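Local coordinates for protein BugD (Bordetella pertussis Tohama I, PDB 2F5X) that probably serves as a periplasmic solute receptor for a tripartite tricarboxylate transporter-type uptake system, with aspartic acid bound in its pocket, at residues N33-L38 with I77-A82; P266-R271 with A277-N282; E103-V108 with K257-G262; G28-N33 with K172-A177; T196-T201 with K273-E278. All blocks are in the same frame, centred on the assembly; numbering follows the deposited sequence.

Contact 1. Residues N33-L38 with I77-A82. With ASP (aspartic acid), chain D.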
# COMPACT_ATOMS: atom_id res chain seq x y z
N ASN A 33 4.57 -3.91 -8.08
CA ASN A 33 5.43 -5.07 -7.89
C ASN A 33 4.60 -6.29 -7.47
O ASN A 33 4.80 -7.39 -8.00
CB ASN A 33 6.52 -4.79 -6.85
CG ASN A 33 7.60 -3.84 -7.36
OD1 ASN A 33 7.72 -3.61 -8.57
ND2 ASN A 33 8.39 -3.29 -6.45
N VAL A 34 3.68 -6.10 -6.53
CA VAL A 34 2.79 -7.18 -6.11
C VAL A 34 1.93 -7.63 -7.29
O VAL A 34 1.81 -8.82 -7.57
CB VAL A 34 1.89 -6.74 -4.92
CG1 VAL A 34 0.87 -7.83 -4.59
CG2 VAL A 34 2.73 -6.42 -3.70
N ALA A 35 1.34 -6.66 -7.98
CA ALA A 35 0.40 -6.93 -9.06
C ALA A 35 1.04 -7.72 -10.19
O ALA A 35 0.45 -8.68 -10.67
CB ALA A 35 -0.17 -5.62 -9.59
N ARG A 36 2.25 -7.35 -10.59
CA ARG A 36 2.84 -8.02 -11.74
C ARG A 36 3.27 -9.45 -11.41
O ARG A 36 3.15 -10.34 -12.26
CB ARG A 36 3.94 -7.18 -12.37
CG ARG A 36 3.31 -6.01 -13.14
CD ARG A 36 4.26 -5.03 -13.73
NE ARG A 36 3.57 -3.79 -14.11
CZ ARG A 36 3.20 -3.47 -15.34
NH1 ARG A 36 3.41 -4.31 -16.36
NH2 ARG A 36 2.59 -2.31 -15.56
N SER A 37 3.70 -9.68 -10.18
CA SER A 37 4.02 -11.04 -9.75
C SER A 37 2.75 -11.90 -9.64
O SER A 37 2.74 -13.05 -10.07
CB SER A 37 4.79 -11.03 -8.43
OG SER A 37 6.07 -10.47 -8.63
N LEU A 38 1.70 -11.32 -9.07
CA LEU A 38 0.42 -12.01 -8.94
C LEU A 38 -0.24 -12.29 -10.29
O LEU A 38 -0.82 -13.37 -10.51
CB LEU A 38 -0.54 -11.21 -8.05
CG LEU A 38 -1.89 -11.87 -7.76
CD1 LEU A 38 -1.72 -13.24 -7.09
CD2 LEU A 38 -2.72 -10.95 -6.90
N ILE A 77 -10.61 -5.68 -12.98
CA ILE A 77 -10.51 -5.93 -11.55
C ILE A 77 -9.54 -4.96 -10.90
O ILE A 77 -8.73 -4.33 -11.60
CB ILE A 77 -10.14 -7.41 -11.25
CG1 ILE A 77 -8.74 -7.75 -11.78
CG2 ILE A 77 -11.19 -8.35 -11.82
CD1 ILE A 77 -8.28 -9.19 -11.47
N LEU A 78 -9.65 -4.81 -9.58
CA LEU A 78 -8.86 -3.84 -8.85
C LEU A 78 -7.90 -4.55 -7.92
O LEU A 78 -8.30 -5.44 -7.18
CB LEU A 78 -9.79 -2.94 -8.03
CG LEU A 78 -9.13 -1.91 -7.11
CD1 LEU A 78 -8.46 -0.82 -7.94
CD2 LEU A 78 -10.18 -1.33 -6.15
N LEU A 79 -6.62 -4.15 -7.95
CA LEU A 79 -5.70 -4.53 -6.88
C LEU A 79 -5.37 -3.26 -6.13
O LEU A 79 -4.75 -2.35 -6.68
CB LEU A 79 -4.43 -5.21 -7.41
CG LEU A 79 -3.51 -5.61 -6.23
CD1 LEU A 79 -3.99 -6.92 -5.53
CD2 LEU A 79 -2.07 -5.72 -6.66
N MSE A 80 -5.80 -3.20 -4.88
CA MSE A 80 -5.63 -1.99 -4.09
C MSE A 80 -5.32 -2.36 -2.64
O MSE A 80 -5.68 -3.44 -2.19
CB MSE A 80 -6.90 -1.11 -4.19
CG MSE A 80 -6.84 0.26 -3.49
SE MSE A 80 -5.27 1.34 -3.92
CE MSE A 80 -5.55 2.74 -2.56
N HIS A 81 -4.67 -1.45 -1.93
CA HIS A 81 -4.24 -1.69 -0.57
C HIS A 81 -5.11 -0.98 0.46
O HIS A 81 -6.18 -0.46 0.12
CB HIS A 81 -2.75 -1.36 -0.41
CG HIS A 81 -2.38 0.06 -0.69
ND1 HIS A 81 -3.07 1.14 -0.16
CD2 HIS A 81 -1.37 0.59 -1.42
CE1 HIS A 81 -2.49 2.26 -0.54
NE2 HIS A 81 -1.46 1.96 -1.31
N ALA A 82 -4.66 -0.97 1.72
CA ALA A 82 -5.40 -0.39 2.84
C ALA A 82 -5.88 1.05 2.62
O ALA A 82 -6.79 1.52 3.31
CB ALA A 82 -4.56 -0.48 4.13
N ASP D . 1.27 1.54 -2.78
CA ASP D . 1.52 2.81 -3.52
C ASP D . 2.24 2.57 -4.83
O ASP D . 2.91 3.48 -5.36
CB ASP D . 2.32 3.78 -2.65
CG ASP D . 1.55 4.25 -1.45
OD1 ASP D . 2.18 4.87 -0.56
OD2 ASP D . 0.31 4.05 -1.31
OXT ASP D . 2.16 1.46 -5.35
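Leu79, the one residue of strand 77-81 that touches helix 33-38, illustrates how a single branched side chain can bridge a helix and a strand of the sheet beneath it. It reaches out with CG anti to the backbone N (chi1 -179°), and its two methyls divide the work. CD2 presses on Ala35, 3.5 Å from CB, tighter than an ordinary methyl contact, and also meets Val34, whose CG1 lies 4.2 Å away with the two side chains crossing at about a right angle. CD1 turns to the later turn of the helix, 4.4 Å from Leu38 CD2. Helix and strand run at 138° with their axes 9.6 Å apart, an oblique, roughly antiparallel placement of a helix over the sheet. Two residues on, the strand ends in the ligand pocket. His81 NE2 donates to OD2 of the bound aspartic acid at 2.7 Å, and the carboxylate oxygen sits at the ring edge, near its plane, although the bond is bent at 141°. On its other side the ring is anchored by ND1, hydrogen-bonded to Gly83 N, while Phe25 lies nearly parallel to it and His239 meets it edge-to-face. ND1 as acceptor suits NE2 as donor, consistent with a ring oriented to donate to the ligand side-chain carboxylate, while the apolar contact of Leu79 packs the same strand on the helix.

Contact 2. Residues P266-R271 with A277-N282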
# COMPACT_ATOMS: atom_id res chain seq x y z
N PRO A 266 4.60 -20.99 -5.53
CA PRO A 266 5.94 -20.80 -4.95
C PRO A 266 6.73 -19.61 -5.48
O PRO A 266 7.41 -18.95 -4.68
CB PRO A 266 6.68 -22.10 -5.33
CG PRO A 266 5.64 -23.06 -5.72
CD PRO A 266 4.45 -22.30 -6.19
N LYS A 267 6.67 -19.35 -6.78
CA LYS A 267 7.41 -18.21 -7.35
C LYS A 267 6.90 -16.89 -6.78
O LYS A 267 7.68 -16.02 -6.36
CB LYS A 267 7.32 -18.20 -8.88
CG LYS A 267 8.19 -17.12 -9.53
CD LYS A 267 8.06 -17.11 -11.05
CE LYS A 267 8.84 -15.94 -11.65
NZ LYS A 267 8.93 -16.03 -13.13
N PHE A 268 5.58 -16.75 -6.76
CA PHE A 268 4.97 -15.56 -6.17
C PHE A 268 5.40 -15.41 -4.71
O PHE A 268 5.85 -14.34 -4.29
CB PHE A 268 3.44 -15.61 -6.30
CG PHE A 268 2.75 -14.46 -5.63
CD1 PHE A 268 2.78 -13.18 -6.19
CD2 PHE A 268 2.08 -14.65 -4.42
CE1 PHE A 268 2.15 -12.10 -5.56
CE2 PHE A 268 1.46 -13.58 -3.78
CZ PHE A 268 1.50 -12.30 -4.36
N GLN A 269 5.27 -16.49 -3.93
CA GLN A 269 5.61 -16.44 -2.50
C GLN A 269 7.09 -16.14 -2.23
O GLN A 269 7.40 -15.41 -1.28
CB GLN A 269 5.16 -17.73 -1.79
CG GLN A 269 3.63 -17.83 -1.67
CD GLN A 269 3.12 -18.03 -0.24
OE1 GLN A 269 1.95 -18.39 -0.03
NE2 GLN A 269 3.99 -17.81 0.74
N GLU A 270 7.99 -16.66 -3.07
CA GLU A 270 9.42 -16.36 -2.93
C GLU A 270 9.68 -14.87 -3.14
O GLU A 270 10.41 -14.26 -2.35
CB GLU A 270 10.26 -17.18 -3.91
CG GLU A 270 11.78 -17.00 -3.74
CD GLU A 270 12.26 -17.10 -2.29
OE1 GLU A 270 11.80 -17.99 -1.54
OE2 GLU A 270 13.12 -16.27 -1.91
N ARG A 271 9.09 -14.30 -4.18
CA ARG A 271 9.26 -12.88 -4.46
C ARG A 271 8.70 -12.03 -3.33
O ARG A 271 9.34 -11.08 -2.89
CB ARG A 271 8.65 -12.47 -5.81
CG ARG A 271 8.89 -10.98 -6.16
CD ARG A 271 10.36 -10.61 -6.39
NE ARG A 271 10.53 -9.22 -6.82
CZ ARG A 271 11.61 -8.47 -6.56
NH1 ARG A 271 12.62 -8.95 -5.84
NH2 ARG A 271 11.67 -7.22 -7.00
N ALA A 277 6.88 -9.05 2.24
CA ALA A 277 5.42 -9.15 2.26
C ALA A 277 4.96 -10.49 2.80
O ALA A 277 5.49 -11.54 2.43
CB ALA A 277 4.85 -8.92 0.86
N GLU A 278 3.97 -10.45 3.69
CA GLU A 278 3.31 -11.66 4.16
C GLU A 278 2.19 -12.00 3.17
O GLU A 278 1.37 -11.14 2.87
CB GLU A 278 2.69 -11.43 5.54
CG GLU A 278 1.82 -12.59 6.01
CD GLU A 278 1.04 -12.31 7.28
OE1 GLU A 278 0.67 -13.31 7.95
OE2 GLU A 278 0.79 -11.13 7.61
N VAL A 279 2.17 -13.24 2.69
CA VAL A 279 1.12 -13.66 1.77
C VAL A 279 -0.07 -14.16 2.59
O VAL A 279 0.10 -14.99 3.49
CB VAL A 279 1.61 -14.76 0.78
CG1 VAL A 279 0.49 -15.15 -0.19
CG2 VAL A 279 2.83 -14.27 -0.00
N LEU A 280 -1.26 -13.63 2.29
CA LEU A 280 -2.47 -13.95 3.05
C LEU A 280 -3.20 -15.12 2.40
O LEU A 280 -4.38 -15.03 2.05
CB LEU A 280 -3.35 -12.69 3.19
CG LEU A 280 -2.64 -11.52 3.88
CD1 LEU A 280 -3.52 -10.28 3.95
CD2 LEU A 280 -2.18 -11.92 5.29
N THR A 281 -2.48 -16.24 2.29
CA THR A 281 -2.86 -17.37 1.46
C THR A 281 -4.24 -17.94 1.76
O THR A 281 -4.99 -18.31 0.85
CB THR A 281 -1.80 -18.47 1.62
OG1 THR A 281 -0.50 -17.86 1.64
CG2 THR A 281 -1.77 -19.35 0.38
N ASN A 282 -4.57 -18.00 3.05
CA ASN A 282 -5.82 -18.60 3.49
C ASN A 282 -6.94 -17.59 3.70
O ASN A 282 -8.01 -17.92 4.23
CB ASN A 282 -5.59 -19.42 4.76
CG ASN A 282 -6.74 -20.38 5.04
OD1 ASN A 282 -7.21 -21.07 4.14
ND2 ASN A 282 -7.22 -20.40 6.29
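Val279 points its side chain at helix 266-271 and is met there by Phe268 and Gln269, one an aromatic edge and the other an amide arm. From the backbone outward, its CB is the first atom to be touched: Gln269 CD lies 3.7 Å away. The branch then splits. CG1, anti to the backbone N (chi1 -179°), heads for the aromatic ring and stops 4.0 Å from Phe268 CE2, at the ring edge and near its plane. CG2 stands about as close to the same carbon, at 4.1 Å from Phe268 CE2, and at its flank Gln269 adds its aliphatic part, CG being 4.0 Å from Val279 CG2. The ring edge and the bent glutamine chain meet the valine on adjacent sides. The arrangement belongs to a helix-turn-strand unit: helix 266-274 reverses and gives the short strand 278-279, which joins strand 102-117 antiparallel through backbone bonds of Glu278 with Asp110 and Leu280 with Val108. Leu263 and Met272 close in on Val279 too, and Phe268 continues inward to Leu38 of helix 30-46. After the strand the chain bends sharply in an inverse gamma turn centred on Leu280, with a weak bond from Thr281 N to Val279 O at 3.1 Å. That bend brings Thr281 up to the amide end of Gln269, but which amide atom faces it is doubtful.

Contact 3. Residues E103-V108 with K257-G262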
# COMPACT_ATOMS: atom_id res chain seq x y z
N GLU A 103 -17.75 -6.18 -5.69
CA GLU A 103 -17.79 -7.55 -5.18
C GLU A 103 -16.36 -7.90 -4.75
O GLU A 103 -15.46 -7.99 -5.60
CB GLU A 103 -18.28 -8.53 -6.25
CG GLU A 103 -19.58 -8.16 -6.96
CD GLU A 103 -20.78 -8.00 -6.03
OE1 GLU A 103 -20.72 -8.51 -4.90
OE2 GLU A 103 -21.79 -7.36 -6.45
N PRO A 104 -16.13 -8.08 -3.45
CA PRO A 104 -14.78 -8.43 -2.98
C PRO A 104 -14.39 -9.83 -3.45
O PRO A 104 -15.26 -10.72 -3.50
CB PRO A 104 -14.90 -8.37 -1.45
CG PRO A 104 -16.36 -8.50 -1.15
CD PRO A 104 -17.11 -7.97 -2.35
N ILE A 105 -13.13 -10.00 -3.84
CA ILE A 105 -12.61 -11.31 -4.23
C ILE A 105 -11.83 -11.94 -3.08
O ILE A 105 -12.09 -13.07 -2.69
CB ILE A 105 -11.74 -11.22 -5.52
CG1 ILE A 105 -12.49 -10.55 -6.68
CG2 ILE A 105 -11.23 -12.62 -5.94
CD1 ILE A 105 -13.89 -11.11 -6.97
N GLY A 106 -10.84 -11.22 -2.55
CA GLY A 106 -10.10 -11.72 -1.41
C GLY A 106 -8.92 -10.86 -1.02
O GLY A 106 -8.53 -9.94 -1.75
N LEU A 107 -8.35 -11.17 0.14
CA LEU A 107 -7.09 -10.57 0.57
C LEU A 107 -5.92 -11.19 -0.21
O LEU A 107 -6.06 -12.26 -0.80
CB LEU A 107 -6.90 -10.70 2.08
CG LEU A 107 -7.82 -9.73 2.86
CD1 LEU A 107 -8.06 -10.20 4.29
CD2 LEU A 107 -7.24 -8.30 2.85
N VAL A 108 -4.79 -10.49 -0.20
CA VAL A 108 -3.67 -10.83 -1.08
C VAL A 108 -2.36 -10.92 -0.27
O VAL A 108 -1.83 -12.01 -0.05
CB VAL A 108 -3.55 -9.78 -2.23
CG1 VAL A 108 -2.37 -10.08 -3.15
CG2 VAL A 108 -4.86 -9.73 -3.05
N LYS A 257 -10.95 -18.54 -7.11
CA LYS A 257 -10.14 -19.74 -7.30
C LYS A 257 -8.77 -19.40 -7.87
O LYS A 257 -7.75 -19.97 -7.45
CB LYS A 257 -10.85 -20.72 -8.23
CG LYS A 257 -11.95 -21.48 -7.54
CD LYS A 257 -12.86 -22.15 -8.55
CE LYS A 257 -12.26 -23.44 -9.03
NZ LYS A 257 -13.26 -24.19 -9.85
N SER A 258 -8.74 -18.45 -8.80
CA SER A 258 -7.50 -18.04 -9.45
C SER A 258 -6.61 -17.27 -8.49
O SER A 258 -5.40 -17.47 -8.46
CB SER A 258 -7.80 -17.20 -10.70
OG SER A 258 -8.60 -17.92 -11.61
N LEU A 259 -7.21 -16.39 -7.69
CA LEU A 259 -6.47 -15.67 -6.66
C LEU A 259 -5.85 -16.65 -5.65
O LEU A 259 -4.67 -16.54 -5.32
CB LEU A 259 -7.35 -14.63 -5.94
CG LEU A 259 -6.70 -13.90 -4.76
CD1 LEU A 259 -5.47 -13.08 -5.17
CD2 LEU A 259 -7.71 -13.03 -4.03
N GLN A 260 -6.64 -17.62 -5.20
CA GLN A 260 -6.13 -18.59 -4.23
C GLN A 260 -4.94 -19.36 -4.79
O GLN A 260 -3.94 -19.57 -4.10
CB GLN A 260 -7.24 -19.53 -3.78
CG GLN A 260 -8.19 -18.84 -2.82
CD GLN A 260 -9.34 -19.72 -2.38
OE1 GLN A 260 -9.34 -20.94 -2.61
NE2 GLN A 260 -10.32 -19.10 -1.73
N ALA A 261 -5.04 -19.75 -6.05
CA ALA A 261 -3.96 -20.47 -6.70
C ALA A 261 -2.74 -19.57 -6.87
O ALA A 261 -1.60 -20.00 -6.66
CB ALA A 261 -4.41 -21.02 -8.03
N GLY A 262 -2.98 -18.32 -7.25
CA GLY A 262 -1.91 -17.34 -7.38
C GLY A 262 -1.13 -17.11 -6.09
O GLY A 262 0.09 -16.96 -6.11
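Apolar helix-on-sheet packing joins Leu259 to four consecutive residues of the long strand 102-117, on the side of the sheet covered by helix 249-263. The segments run almost in the same direction, 7° apart, with axes 8.6 Å from each other. Leu259 extends with CG anti to its backbone N (chi1 175°) and spreads its two methyls along the strand. CD2 settles over the backbone, 3.8 Å from Gly106 CA, where the absence of a side chain allows such a close approach, and its neighbour on one side is Ile105, with CG2 4.0 Å away. CD1 goes to the next part of the strand, 4.0 Å from Val108 CG2, the two side chains crossing at about a right angle. The strand is irregular exactly here: Ile105 and Gly106 both face Met241 of strand 236-244, a classic beta bulge, and Met241 also touches Leu259. One polar atom is caught in the seam. Leu107 O lies 3.7 Å from Leu259 CD2, is buried by this packing and has no partner in the model, probably at some energetic cost. The contact is thus one of dispersion and close fit, with no polar bond between the segments.

Contact 4. Residues G28-N33 with K172-A177. With ASP (aspartic acid), chain D.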
# COMPACT_ATOMS: atom_id res chain seq x y z
N GLY A 28 6.07 0.45 -11.35
CA GLY A 28 7.39 0.31 -10.78
C GLY A 28 7.46 0.46 -9.27
O GLY A 28 8.54 0.34 -8.68
N GLY A 29 6.32 0.75 -8.64
CA GLY A 29 6.26 0.93 -7.19
C GLY A 29 5.76 -0.32 -6.48
O GLY A 29 5.68 -1.39 -7.07
N PRO A 30 5.45 -0.19 -5.20
CA PRO A 30 5.17 -1.35 -4.34
C PRO A 30 3.96 -2.17 -4.79
O PRO A 30 4.04 -3.39 -4.92
CB PRO A 30 4.98 -0.74 -2.95
CG PRO A 30 4.74 0.74 -3.17
CD PRO A 30 5.39 1.09 -4.46
N THR A 31 2.84 -1.50 -5.04
CA THR A 31 1.63 -2.23 -5.43
C THR A 31 1.77 -2.82 -6.83
O THR A 31 1.29 -3.92 -7.11
CB THR A 31 0.41 -1.31 -5.32
OG1 THR A 31 0.28 -0.89 -3.96
CG2 THR A 31 -0.89 -2.07 -5.58
N ASP A 32 2.44 -2.09 -7.72
CA ASP A 32 2.75 -2.61 -9.05
C ASP A 32 3.60 -3.89 -8.99
O ASP A 32 3.38 -4.84 -9.76
CB ASP A 32 3.46 -1.54 -9.89
CG ASP A 32 3.60 -1.93 -11.33
OD1 ASP A 32 2.56 -2.21 -11.99
OD2 ASP A 32 4.71 -2.01 -11.89
N ASN A 33 4.57 -3.91 -8.08
CA ASN A 33 5.43 -5.07 -7.89
C ASN A 33 4.60 -6.29 -7.47
O ASN A 33 4.80 -7.39 -8.00
CB ASN A 33 6.52 -4.79 -6.85
CG ASN A 33 7.60 -3.84 -7.36
OD1 ASN A 33 7.72 -3.61 -8.57
ND2 ASN A 33 8.39 -3.29 -6.45
N LYS A 172 2.25 10.41 -7.74
CA LYS A 172 1.26 9.44 -8.22
C LYS A 172 1.57 8.02 -7.77
O LYS A 172 0.90 7.07 -8.17
CB LYS A 172 1.14 9.50 -9.74
CG LYS A 172 0.38 10.73 -10.23
CD LYS A 172 0.39 10.80 -11.76
CE LYS A 172 -0.62 11.83 -12.27
NZ LYS A 172 -0.70 13.07 -11.45
N GLY A 173 2.61 7.87 -6.96
CA GLY A 173 3.02 6.57 -6.44
C GLY A 173 4.35 6.74 -5.75
O GLY A 173 4.99 7.79 -5.89
N THR A 174 4.79 5.74 -4.99
CA THR A 174 6.13 5.88 -4.40
C THR A 174 7.28 5.48 -5.31
O THR A 174 8.43 5.65 -4.94
CB THR A 174 6.26 5.16 -3.04
OG1 THR A 174 5.82 3.80 -3.18
CG2 THR A 174 5.31 5.81 -2.02
N ALA A 175 6.98 4.97 -6.51
CA ALA A 175 8.04 4.84 -7.51
C ALA A 175 8.60 6.23 -7.93
O ALA A 175 9.81 6.47 -7.80
CB ALA A 175 7.58 4.01 -8.74
N PRO A 176 7.76 7.16 -8.42
CA PRO A 176 8.25 8.52 -8.70
C PRO A 176 8.78 9.22 -7.45
O PRO A 176 9.75 9.98 -7.54
CB PRO A 176 7.03 9.26 -9.25
CG PRO A 176 5.87 8.41 -8.97
CD PRO A 176 6.35 6.99 -8.82
N ALA A 177 8.16 8.98 -6.29
CA ALA A 177 8.67 9.58 -5.05
C ALA A 177 10.08 9.09 -4.76
O ALA A 177 10.96 9.88 -4.43
CB ALA A 177 7.75 9.30 -3.90
N ASP D . 1.27 1.54 -2.78
CA ASP D . 1.52 2.81 -3.52
C ASP D . 2.24 2.57 -4.83
O ASP D . 2.91 3.48 -5.36
CB ASP D . 2.32 3.78 -2.65
CG ASP D . 1.55 4.25 -1.45
OD1 ASP D . 2.18 4.87 -0.56
OD2 ASP D . 0.31 4.05 -1.31
OXT ASP D . 2.16 1.46 -5.35
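Pro30 and Thr174 each stand in the first turn of a separate helix, and, unusually, these two helix starts come together around one ligand carboxylate. Thr31 N donates to OXT of the bound aspartic acid at 3.1 Å (157°), while Thr174 N donates to the other oxygen, O, at 3.0 Å (154°). Each helix start gives one backbone N-H, and the helix ends would probably favour the negative charge. The two helix starts also touch directly. Thr174 OG1 lies only 3.0 Å from Pro30 CD, and the side chains meet at about a right angle; that hydroxyl's hydrogen-bond partner is Asp191 OD1. Helices 30-46 and 174-182 probably belong to different lobes, the first with strand 19-23 and the second with strands 141-144 and 167-170, as in the two-domain clamp of periplasmic binding proteins. Gly29 and Gly173 are the N-caps. Ala175 CB packs on the backbone of Gly28 and Gly29, 3.5 Å from Gly29 N. The ligand amino group donates to Thr31 OG1 at 2.9 Å, and His239 NE2 is hydrogen-bonded to the same hydroxyl. Gly28 N in turn bonds to Asp32 OD2 at 2.9 Å, approaching from above the carboxylate plane and tying the loop down to its helix.

Contact 5. Residues T196-T201 with K273-E278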
# COMPACT_ATOMS: atom_id res chain seq x y z
N THR A 196 11.06 -0.54 -1.00
CA THR A 196 12.25 0.02 -0.35
C THR A 196 13.38 -0.98 -0.12
O THR A 196 14.52 -0.56 0.09
CB THR A 196 11.93 0.67 1.00
OG1 THR A 196 11.44 -0.33 1.90
CG2 THR A 196 10.81 1.69 0.88
N THR A 197 13.07 -2.27 -0.10
CA THR A 197 14.07 -3.29 0.26
C THR A 197 15.35 -3.14 -0.55
O THR A 197 16.45 -3.09 -0.01
CB THR A 197 13.52 -4.71 0.07
OG1 THR A 197 12.45 -4.92 0.99
CG2 THR A 197 14.56 -5.75 0.50
N GLN A 198 15.15 -3.08 -1.87
CA GLN A 198 16.17 -2.90 -2.89
C GLN A 198 17.13 -1.74 -2.55
O GLN A 198 18.37 -1.88 -2.56
CB GLN A 198 15.41 -2.66 -4.23
CG GLN A 198 14.28 -3.73 -4.60
CD GLN A 198 12.84 -3.41 -4.12
OE1 GLN A 198 12.64 -3.02 -2.98
NE2 GLN A 198 11.84 -3.60 -4.99
N GLN A 199 16.55 -0.60 -2.21
CA GLN A 199 17.33 0.60 -1.91
C GLN A 199 17.96 0.56 -0.53
O GLN A 199 19.03 1.12 -0.32
CB GLN A 199 16.46 1.85 -2.06
CG GLN A 199 15.60 1.89 -3.31
CD GLN A 199 16.40 1.82 -4.60
OE1 GLN A 199 17.58 2.17 -4.62
NE2 GLN A 199 15.76 1.36 -5.67
N ILE A 200 17.28 -0.07 0.43
CA ILE A 200 17.82 -0.17 1.78
C ILE A 200 19.04 -1.10 1.81
O ILE A 200 20.10 -0.71 2.30
CB ILE A 200 16.76 -0.62 2.79
CG1 ILE A 200 15.69 0.47 2.96
CG2 ILE A 200 17.40 -0.97 4.12
CD1 ILE A 200 14.43 -0.00 3.68
N THR A 201 18.91 -2.31 1.27
CA THR A 201 19.97 -3.31 1.43
C THR A 201 21.24 -2.94 0.68
O THR A 201 22.32 -3.41 1.03
CB THR A 201 19.51 -4.72 1.01
OG1 THR A 201 19.06 -4.69 -0.35
CG2 THR A 201 18.30 -5.15 1.81
N LYS A 273 8.30 -12.97 -0.17
CA LYS A 273 9.16 -13.18 0.99
C LYS A 273 10.41 -12.30 0.93
O LYS A 273 10.77 -11.63 1.91
CB LYS A 273 9.54 -14.67 1.11
CG LYS A 273 10.39 -15.00 2.32
CD LYS A 273 10.94 -16.42 2.25
CE LYS A 273 11.77 -16.75 3.48
NZ LYS A 273 13.07 -16.02 3.46
N GLN A 274 11.04 -12.25 -0.24
CA GLN A 274 12.24 -11.42 -0.43
C GLN A 274 11.93 -9.95 -0.19
O GLN A 274 12.77 -9.22 0.34
CB GLN A 274 12.79 -11.61 -1.84
CG GLN A 274 13.41 -12.98 -2.07
CD GLN A 274 13.81 -13.20 -3.52
OE1 GLN A 274 13.17 -12.68 -4.43
NE2 GLN A 274 14.88 -13.97 -3.73
N LEU A 275 10.72 -9.53 -0.56
CA LEU A 275 10.29 -8.14 -0.42
C LEU A 275 9.61 -7.84 0.91
O LEU A 275 9.12 -6.73 1.11
CB LEU A 275 9.37 -7.75 -1.58
CG LEU A 275 9.99 -7.70 -2.98
CD1 LEU A 275 8.89 -7.41 -3.98
CD2 LEU A 275 11.12 -6.66 -3.07
N GLY A 276 9.56 -8.82 1.80
CA GLY A 276 9.07 -8.62 3.16
C GLY A 276 7.57 -8.66 3.31
O GLY A 276 7.04 -8.36 4.39
N ALA A 277 6.88 -9.05 2.24
CA ALA A 277 5.42 -9.15 2.26
C ALA A 277 4.96 -10.49 2.80
O ALA A 277 5.49 -11.54 2.43
CB ALA A 277 4.85 -8.92 0.86
N GLU A 278 3.97 -10.45 3.69
CA GLU A 278 3.31 -11.66 4.16
C GLU A 278 2.19 -12.00 3.17
O GLU A 278 1.37 -11.14 2.87
CB GLU A 278 2.69 -11.43 5.54
CG GLU A 278 1.82 -12.59 6.01
CD GLU A 278 1.04 -12.31 7.28
OE1 GLU A 278 0.67 -13.31 7.95
OE2 GLU A 278 0.79 -11.13 7.61
O HOH W 1 12.40 -7.30 2.33
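Thr197 and Leu275 bring the backbones nearest, their CA atoms 6.2 Å apart, where helix 196-201 passes the end of helix 266-274. The side chains close this gap in two ways, one by van der Waals contact and one through water. In the first, a methyl lies against an amide: Leu275 swings its isobutyl group toward the helix, with CG anti to the carbonyl carbon (chi1 -66°), and CD2 comes to rest on Gln198, 3.7 Å from NE2 and 3.8 Å from CD. The glutamine is bent at chi2 (91°), which curls its amide back to the leucine, and NE2 has a hydrogen-bond partner of its own in Thr194 O. The loop that offers Leu275 is a Schellman motif: Gly276 leaves the helix with positive phi, and its N bonds back to Lys273 O at 3.1 Å. At this helix end Gln274 O is taken up by one water, which donates to it at 2.8 Å and gives its second hydrogen to Thr197 OG1 at 2.7 Å, so that the two helices are bridged by both of its protons. The Thr197 hydroxyl is also hydrogen-bonded to Thr193 O in its own helix, while its CG2 stands 3.9 Å from Gln274 O. Leu275 O, for its part, is hydrogen-bonded to Thr193 OG1.

How the contacts relate
Contacts 1 and 4 share Asn33 on helix 30-46 and meet the same aspartic acid from two directions: contact 4 gives partners to its backbone carboxylate and amino group, contact 1 gives one to its side-chain carboxylate, and Ser151, Ala150 and Gln192 add others. Their centres are 11 Å apart. Away from the ligand, contact 1 runs into contact 3, where Leu38 CD2 lies 3.9 Å from Leu259 CD1, and into contact 2, where Phe268 CD1 is 3.6 Å from Leu38 N. Contacts 2 and 3 meet within one sheet, on neighbouring strands, with a probable hydrogen bond from Leu280 N to Val108 O at 2.9 Å. Contact 5 shares Ala277 and Glu278 with contact 2, and its Gln198 side chain stands about 11 Å from the ligand.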